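Local structure of fat acid-binding protein (Eubacterium ventriosum, 3NYI) at residues K17-K22 with L134-V139; V8-C13 with E71-V76; S219-A224 with M253-S258. The protein binds stearic acid in the crystal and probably serves as a fatty-acid-binding protein of the DegV family. One frame throughout, in Å; residues are numbered along the deposited sequence.

How the contacts relate
Contacts 1 and 2 belong to one alpha/beta unit around strand 6-10, with helices on both faces of its sheet; the strand is followed, after a short turn, by helix 17-23. The two centres lie 15 Å apart and the contacts meet where Ile135 CD1 packs 3.4 Å from Ser9 OG, so residues 134-139 back one face of the strand and residues 71-76 the other. Contact 3 stands apart on the second sheet: its centre is 24 Å from that of contact 1 and 33 Å from that of contact 2, across the chain's centre from the latter. Bound stearic acid lies about 8 Å from the side chain of Asp10 and about 9 Å from that of Val256, too far for direct contact.

Contact 1: K17-K22 with L134-V139; sequences KEYLEK and LIDQFV
Tyr19 and Asp136 form the polar part of this contact. The phenol OH of Tyr19 donates to Asp136 OD1 over 2.6 Å, a short hydrogen bond. OD1 lies in the plane of the ring, at its edge, and receives the proton on its anti lone pair, the one turned away from OD2. Ring and carboxylate planes stand 73° apart, so the two flat groups meet steeply rather than side by side. The other oxygen, OD2, is held in a salt bridge by Arg140, one turn further along the helix.

The van der Waals part is small. CG2 and CB of Val139 each lie 3.5 Å from Tyr19 OH; the apolar pair is Tyr19 CZ to Val139 CG2, 4.5 Å. Ile135 and Val139 both point toward residues 17-22 and also pack on strand 6-10, while Leu20 rests on strand 25-33, so helices 17-23 and 128-143 lie side by side on the sheet.

The backbone geometry explains why one long side chain does the work. The segment axes approach no closer than 12.6 Å and run at 26° to each other, a near-parallel pair with Tyr19 and Asp136 CA atoms 9.3 Å apart. With CG of Tyr19 anti to the backbone N (chi1 -174°), the ring spans this gap. A phenylalanine here would probably leave Asp136 OD1 without its donor, and the carboxylate less firmly fixed against helix 17-23.

Since all four touching residues are buried, the phenol and Arg140 together serve both oxygens of an enclosed carboxylate, which is likely to favour its ionised form.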
# COMPACT_ATOMS: atom_id res chain seq x y z
N LYS A 17 13.08 -2.15 -4.02
CA LYS A 17 14.21 -1.37 -4.55
C LYS A 17 14.40 -1.64 -6.04
O LYS A 17 14.57 -0.71 -6.83
CB LYS A 17 15.50 -1.71 -3.81
CG LYS A 17 15.58 -1.13 -2.41
CD LYS A 17 15.65 0.39 -2.43
CE LYS A 17 15.89 0.95 -1.03
NZ LYS A 17 17.20 0.52 -0.46
N GLU A 18 14.37 -2.92 -6.41
CA GLU A 18 14.50 -3.33 -7.81
C GLU A 18 13.46 -2.69 -8.72
O GLU A 18 13.77 -2.26 -9.83
CB GLU A 18 14.34 -4.85 -7.95
CG GLU A 18 15.44 -5.70 -7.36
CD GLU A 18 15.28 -7.16 -7.76
OE1 GLU A 18 14.36 -7.46 -8.55
OE2 GLU A 18 16.07 -8.00 -7.28
N TYR A 19 12.21 -2.68 -8.26
CA TYR A 19 11.12 -2.17 -9.09
C TYR A 19 11.33 -0.69 -9.33
O TYR A 19 11.14 -0.20 -10.45
CB TYR A 19 9.77 -2.40 -8.41
CG TYR A 19 8.61 -2.02 -9.28
CD1 TYR A 19 7.86 -2.99 -9.95
CD2 TYR A 19 8.27 -0.68 -9.47
CE1 TYR A 19 6.79 -2.64 -10.75
CE2 TYR A 19 7.21 -0.32 -10.28
CZ TYR A 19 6.48 -1.29 -10.92
OH TYR A 19 5.42 -0.92 -11.72
N LEU A 20 11.72 0.03 -8.28
CA LEU A 20 11.91 1.47 -8.37
C LEU A 20 12.97 1.83 -9.41
O LEU A 20 12.77 2.74 -10.22
CB LEU A 20 12.29 2.06 -7.00
CG LEU A 20 11.24 1.85 -5.91
CD1 LEU A 20 11.74 2.40 -4.59
CD2 LEU A 20 9.92 2.51 -6.30
N GLU A 21 14.09 1.12 -9.39
CA GLU A 21 15.15 1.37 -10.35
C GLU A 21 14.71 0.99 -11.77
O GLU A 21 14.89 1.76 -12.71
CB GLU A 21 16.42 0.61 -9.97
CG GLU A 21 17.56 0.82 -10.96
CD GLU A 21 18.89 0.31 -10.45
OE1 GLU A 21 19.19 -0.88 -10.66
OE2 GLU A 21 19.63 1.10 -9.83
N LYS A 22 14.12 -0.19 -11.90
CA LYS A 22 13.70 -0.68 -13.20
C LYS A 22 12.72 0.25 -13.91
O LYS A 22 12.86 0.51 -15.10
CB LYS A 22 13.07 -2.06 -13.07
CG LYS A 22 12.63 -2.66 -14.39
CD LYS A 22 12.19 -4.08 -14.18
CE LYS A 22 11.75 -4.73 -15.47
NZ LYS A 22 11.06 -6.01 -15.16
N LEU A 134 -1.60 -0.71 -8.27
CA LEU A 134 -2.14 0.39 -9.06
C LEU A 134 -1.02 1.14 -9.79
O LEU A 134 -1.14 1.43 -10.97
CB LEU A 134 -2.94 1.37 -8.19
CG LEU A 134 -3.57 2.54 -8.97
CD1 LEU A 134 -4.72 2.03 -9.85
CD2 LEU A 134 -4.06 3.63 -8.02
N ILE A 135 0.05 1.46 -9.07
CA ILE A 135 1.17 2.12 -9.72
C ILE A 135 1.68 1.27 -10.88
O ILE A 135 1.93 1.78 -11.97
CB ILE A 135 2.30 2.38 -8.72
CG1 ILE A 135 1.87 3.48 -7.75
CG2 ILE A 135 3.54 2.80 -9.46
CD1 ILE A 135 2.74 3.54 -6.45
N ASP A 136 1.80 -0.02 -10.64
CA ASP A 136 2.26 -0.93 -11.68
C ASP A 136 1.32 -0.99 -12.90
O ASP A 136 1.78 -1.07 -14.03
CB ASP A 136 2.52 -2.33 -11.11
CG ASP A 136 3.11 -3.28 -12.13
OD1 ASP A 136 4.21 -2.97 -12.66
OD2 ASP A 136 2.46 -4.30 -12.43
N GLN A 137 0.01 -0.92 -12.68
CA GLN A 137 -0.89 -0.85 -13.83
C GLN A 137 -0.60 0.43 -14.62
O GLN A 137 -0.58 0.41 -15.84
CB GLN A 137 -2.36 -0.90 -13.40
CG GLN A 137 -2.83 -2.29 -12.97
CD GLN A 137 -2.77 -3.30 -14.12
OE1 GLN A 137 -3.28 -3.03 -15.21
NE2 GLN A 137 -2.13 -4.44 -13.89
N PHE A 138 -0.35 1.53 -13.91
CA PHE A 138 -0.05 2.79 -14.57
C PHE A 138 1.27 2.70 -15.34
O PHE A 138 1.36 3.14 -16.48
CB PHE A 138 0.02 3.94 -13.55
CG PHE A 138 -0.28 5.28 -14.14
CD1 PHE A 138 -1.59 5.68 -14.33
CD2 PHE A 138 0.75 6.13 -14.55
CE1 PHE A 138 -1.89 6.90 -14.91
CE2 PHE A 138 0.46 7.35 -15.12
CZ PHE A 138 -0.86 7.74 -15.30
N VAL A 139 2.29 2.14 -14.70
CA VAL A 139 3.58 1.91 -15.35
C VAL A 139 3.41 1.06 -16.62
O VAL A 139 3.98 1.37 -17.67
CB VAL A 139 4.60 1.23 -14.41
CG1 VAL A 139 5.81 0.72 -15.20
CG2 VAL A 139 5.02 2.20 -13.29

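Contact 2: V8-C13 with E71-V76; sequences VSDSAC and ESYADV
The Tyr73 ring sends its OH toward Asp10, reaching CB at 3.3 Å, and its plane lies 50° from that of the Asp10 carboxylate. Elsewhere the ring is packed by Ser102, Ala103 and Ala106 of helix 99-113 and by Cys89 and Thr91 of strand 87-91. Phenol and carboxylate do not bond each other: Tyr73 OH stays 3.8 Å from Asp10 OD2, and Ser99 OG bridges them, hydrogen-bonded to both. OD2 is also held by the backbone N of Ile92. The other oxygen, OD1, is met from above the carboxylate plane, 44° out of it, by the backbone N of Ala12 at 3.2 Å, and Gln131 NE2 is a further partner.

The bond from Ala12 N makes residues 10-12 an Asx turn, in which the side chain of Asp10 closes the turn after strand 6-10. CG sits between the backbone N and the carbonyl carbon (chi1 65°), which swings OD1 forward over that turn. The strand runs parallel to both its neighbours, 25-33 and 87-91, in a mixed sheet, and helix 70-81 lies against one face of it in an alpha/beta layer. Ser9 points away from this helix, to the opposite face of the sheet, that of helix 128-143; its OG donates to the carbonyl oxygen of Asp10 over 2.9 Å, in the carbonyl plane.

On the helix 70-81 side of the sheet, Val8 and Val76 reach for one another tip to tip. Their methyls CG2 and CG1, respectively, are 4.1 Å apart, ordinary van der Waals spacing between two side chains that both point across the interface.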
# COMPACT_ATOMS: atom_id res chain seq x y z
N VAL A 8 5.77 9.32 -9.22
CA VAL A 8 6.15 9.49 -7.83
C VAL A 8 5.10 8.81 -6.93
O VAL A 8 3.92 8.76 -7.27
CB VAL A 8 6.27 10.99 -7.46
CG1 VAL A 8 6.76 11.19 -6.01
CG2 VAL A 8 7.19 11.72 -8.46
N SER A 9 5.54 8.26 -5.80
CA SER A 9 4.60 7.73 -4.80
C SER A 9 5.16 8.01 -3.42
O SER A 9 6.37 8.22 -3.28
CB SER A 9 4.42 6.22 -4.98
OG SER A 9 3.53 5.69 -3.99
N ASP A 10 4.28 8.06 -2.42
CA ASP A 10 4.74 8.09 -1.04
C ASP A 10 5.17 6.68 -0.67
O ASP A 10 4.85 5.71 -1.38
CB ASP A 10 3.70 8.69 -0.07
CG ASP A 10 2.42 7.84 0.04
OD1 ASP A 10 2.49 6.63 -0.20
OD2 ASP A 10 1.36 8.40 0.40
N SER A 11 5.90 6.55 0.42
CA SER A 11 6.54 5.27 0.74
C SER A 11 5.57 4.18 1.20
O SER A 11 6.00 3.06 1.49
CB SER A 11 7.66 5.45 1.77
OG SER A 11 7.16 6.04 2.95
N ALA A 12 4.28 4.49 1.27
CA ALA A 12 3.31 3.48 1.71
C ALA A 12 3.13 2.38 0.68
O ALA A 12 2.59 1.32 1.01
CB ALA A 12 1.93 4.13 2.03
N CYS A 13 3.58 2.61 -0.56
CA CYS A 13 3.36 1.62 -1.65
C CYS A 13 4.23 0.36 -1.50
O CYS A 13 3.91 -0.70 -2.03
CB CYS A 13 3.60 2.28 -3.02
SG CYS A 13 5.37 2.63 -3.37
N GLU A 71 6.97 20.30 2.02
CA GLU A 71 8.26 20.64 1.40
C GLU A 71 8.95 19.44 0.74
O GLU A 71 9.61 19.60 -0.29
CB GLU A 71 9.22 21.26 2.42
CG GLU A 71 8.70 22.52 3.09
CD GLU A 71 9.26 22.69 4.49
OE1 GLU A 71 9.76 23.80 4.81
OE2 GLU A 71 9.21 21.72 5.28
N SER A 72 8.80 18.26 1.34
CA SER A 72 9.37 17.03 0.78
C SER A 72 8.82 16.69 -0.60
O SER A 72 9.56 16.36 -1.53
CB SER A 72 9.12 15.84 1.71
OG SER A 72 9.90 15.96 2.88
N TYR A 73 7.50 16.74 -0.73
CA TYR A 73 6.87 16.60 -2.04
C TYR A 73 7.32 17.72 -2.98
O TYR A 73 7.69 17.48 -4.12
CB TYR A 73 5.36 16.67 -1.90
CG TYR A 73 4.68 15.37 -1.51
CD1 TYR A 73 4.02 15.24 -0.29
CD2 TYR A 73 4.68 14.28 -2.37
CE1 TYR A 73 3.38 14.06 0.07
CE2 TYR A 73 4.05 13.09 -2.03
CZ TYR A 73 3.39 12.99 -0.81
OH TYR A 73 2.76 11.80 -0.49
N ALA A 74 7.29 18.96 -2.48
CA ALA A 74 7.56 20.12 -3.32
C ALA A 74 8.95 20.07 -3.96
O ALA A 74 9.11 20.37 -5.13
CB ALA A 74 7.39 21.42 -2.52
N ASP A 75 9.96 19.70 -3.17
CA ASP A 75 11.32 19.59 -3.70
C ASP A 75 11.43 18.53 -4.82
O ASP A 75 12.14 18.72 -5.80
CB ASP A 75 12.32 19.31 -2.58
CG ASP A 75 12.50 20.50 -1.63
OD1 ASP A 75 12.07 21.64 -1.95
OD2 ASP A 75 13.08 20.31 -0.54
N VAL A 76 10.72 17.42 -4.67
CA VAL A 76 10.69 16.41 -5.73
C VAL A 76 9.96 16.95 -6.97
O VAL A 76 10.49 16.89 -8.09
CB VAL A 76 10.06 15.09 -5.24
CG1 VAL A 76 9.87 14.11 -6.40
CG2 VAL A 76 10.91 14.49 -4.14

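Contact 3: S219-A224 with M253-S258; sequences SVLQVA and MKEVES
Leu221 of helix 213-231 meets Glu255 first, and through the aliphatic base of that residue. Its methyl CD1 lies 4.0 Å from Glu255 CB and 3.9 Å from the Glu255 carbonyl oxygen, and the two side chains cross at about a right angle. The carbonyl oxygen also accepts a hydrogen bond from OG1 of Thr259, four residues on in helix 246-260.

Val256 follows and takes the second branch of the leucine. CD2 of Leu221 sits 3.5 Å from Val256 CG2 and 3.7 Å from its CA, close spacing for carbon atoms, with the side chains crossing at a slant. Leu221 has CG anti to the carbonyl carbon (chi1 -74°), a turn that points its fork at the other helix, one methyl toward each of two consecutive residues. The backbones come near here, with the CA atoms of Leu221 and Val256 6.8 Å apart. Val256 also packs on Leu264 in the loop beyond its helix.

These helices flank strand 236-242 in the chain, and the second connects it to the parallel strand 270-271 as a beta-alpha-beta crossover. Beside Leu221, Val220 turns to the sheet and rests on Phe165 and Val196.

Every approach is carbon to carbon or carbon to carbonyl oxygen, so what joins the helices here is shape fit and hydrophobic burial, with neither an ion pair nor a hydrogen bond between the two segments.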
# COMPACT_ATOMS: atom_id res chain seq x y z
N SER A 219 -8.74 -18.54 5.89
CA SER A 219 -9.93 -17.73 5.71
C SER A 219 -9.67 -16.55 4.78
O SER A 219 -10.53 -16.21 3.97
CB SER A 219 -10.47 -17.21 7.05
OG SER A 219 -10.85 -18.29 7.87
N VAL A 220 -8.50 -15.92 4.93
CA VAL A 220 -8.08 -14.89 3.99
C VAL A 220 -8.20 -15.40 2.55
O VAL A 220 -8.77 -14.72 1.70
CB VAL A 220 -6.64 -14.39 4.25
CG1 VAL A 220 -6.12 -13.58 3.06
CG2 VAL A 220 -6.59 -13.54 5.52
N LEU A 221 -7.67 -16.59 2.30
CA LEU A 221 -7.70 -17.18 0.95
C LEU A 221 -9.13 -17.45 0.48
O LEU A 221 -9.45 -17.25 -0.69
CB LEU A 221 -6.89 -18.48 0.90
CG LEU A 221 -5.36 -18.34 0.92
CD1 LEU A 221 -4.71 -19.71 1.08
CD2 LEU A 221 -4.87 -17.66 -0.35
N GLN A 222 -9.98 -17.90 1.38
CA GLN A 222 -11.36 -18.20 0.98
C GLN A 222 -12.12 -16.92 0.63
O GLN A 222 -12.89 -16.90 -0.32
CB GLN A 222 -12.08 -19.03 2.04
CG GLN A 222 -11.62 -20.47 2.06
CD GLN A 222 -11.65 -21.10 0.66
OE1 GLN A 222 -12.69 -21.13 -0.00
NE2 GLN A 222 -10.50 -21.59 0.22
N VAL A 223 -11.88 -15.85 1.38
CA VAL A 223 -12.51 -14.58 1.06
C VAL A 223 -12.01 -14.03 -0.29
O VAL A 223 -12.78 -13.49 -1.09
CB VAL A 223 -12.27 -13.52 2.16
CG1 VAL A 223 -12.76 -12.18 1.70
CG2 VAL A 223 -12.98 -13.93 3.44
N ALA A 224 -10.72 -14.17 -0.56
CA ALA A 224 -10.19 -13.68 -1.83
C ALA A 224 -10.77 -14.53 -2.97
O ALA A 224 -11.10 -14.00 -4.03
CB ALA A 224 -8.69 -13.76 -1.85
N MSE A 253 2.77 -17.64 -0.21
CA MSE A 253 2.67 -17.44 -1.65
C MSE A 253 2.35 -18.76 -2.34
O MSE A 253 1.69 -18.77 -3.37
CB MSE A 253 3.96 -16.89 -2.24
CG MSE A 253 4.33 -15.50 -1.76
SE MSE A 253 6.09 -14.98 -2.42
CE MSE A 253 6.39 -13.47 -1.19
N LYS A 254 2.84 -19.86 -1.79
CA LYS A 254 2.59 -21.16 -2.39
C LYS A 254 1.13 -21.56 -2.18
O LYS A 254 0.49 -22.08 -3.09
CB LYS A 254 3.54 -22.22 -1.81
CG LYS A 254 4.99 -22.06 -2.25
CD LYS A 254 5.88 -23.12 -1.63
CE LYS A 254 7.30 -23.07 -2.21
NZ LYS A 254 8.19 -24.12 -1.64
N GLU A 255 0.62 -21.29 -0.98
CA GLU A 255 -0.77 -21.57 -0.65
C GLU A 255 -1.71 -20.75 -1.52
O GLU A 255 -2.77 -21.23 -1.93
CB GLU A 255 -1.06 -21.27 0.82
CG GLU A 255 -0.20 -22.03 1.81
CD GLU A 255 -0.31 -21.46 3.22
OE1 GLU A 255 -1.37 -20.90 3.57
OE2 GLU A 255 0.68 -21.57 3.98
N VAL A 256 -1.35 -19.49 -1.77
CA VAL A 256 -2.16 -18.63 -2.63
C VAL A 256 -2.25 -19.19 -4.04
O VAL A 256 -3.34 -19.31 -4.60
CB VAL A 256 -1.60 -17.19 -2.69
CG1 VAL A 256 -2.32 -16.37 -3.76
CG2 VAL A 256 -1.69 -16.50 -1.32
N GLU A 257 -1.10 -19.55 -4.61
CA GLU A 257 -1.07 -20.02 -5.98
C GLU A 257 -1.87 -21.31 -6.12
O GLU A 257 -2.62 -21.49 -7.07
CB GLU A 257 0.37 -20.24 -6.46
CG GLU A 257 1.14 -18.94 -6.68
CD GLU A 257 2.47 -19.16 -7.38
OE1 GLU A 257 2.94 -20.31 -7.42
OE2 GLU A 257 3.04 -18.17 -7.90
N SER A 258 -1.70 -22.19 -5.14
CA SER A 258 -2.38 -23.48 -5.09
C SER A 258 -3.88 -23.31 -4.90
O SER A 258 -4.69 -23.89 -5.63
CB SER A 258 -1.79 -24.32 -3.96
OG SER A 258 -2.58 -25.46 -3.70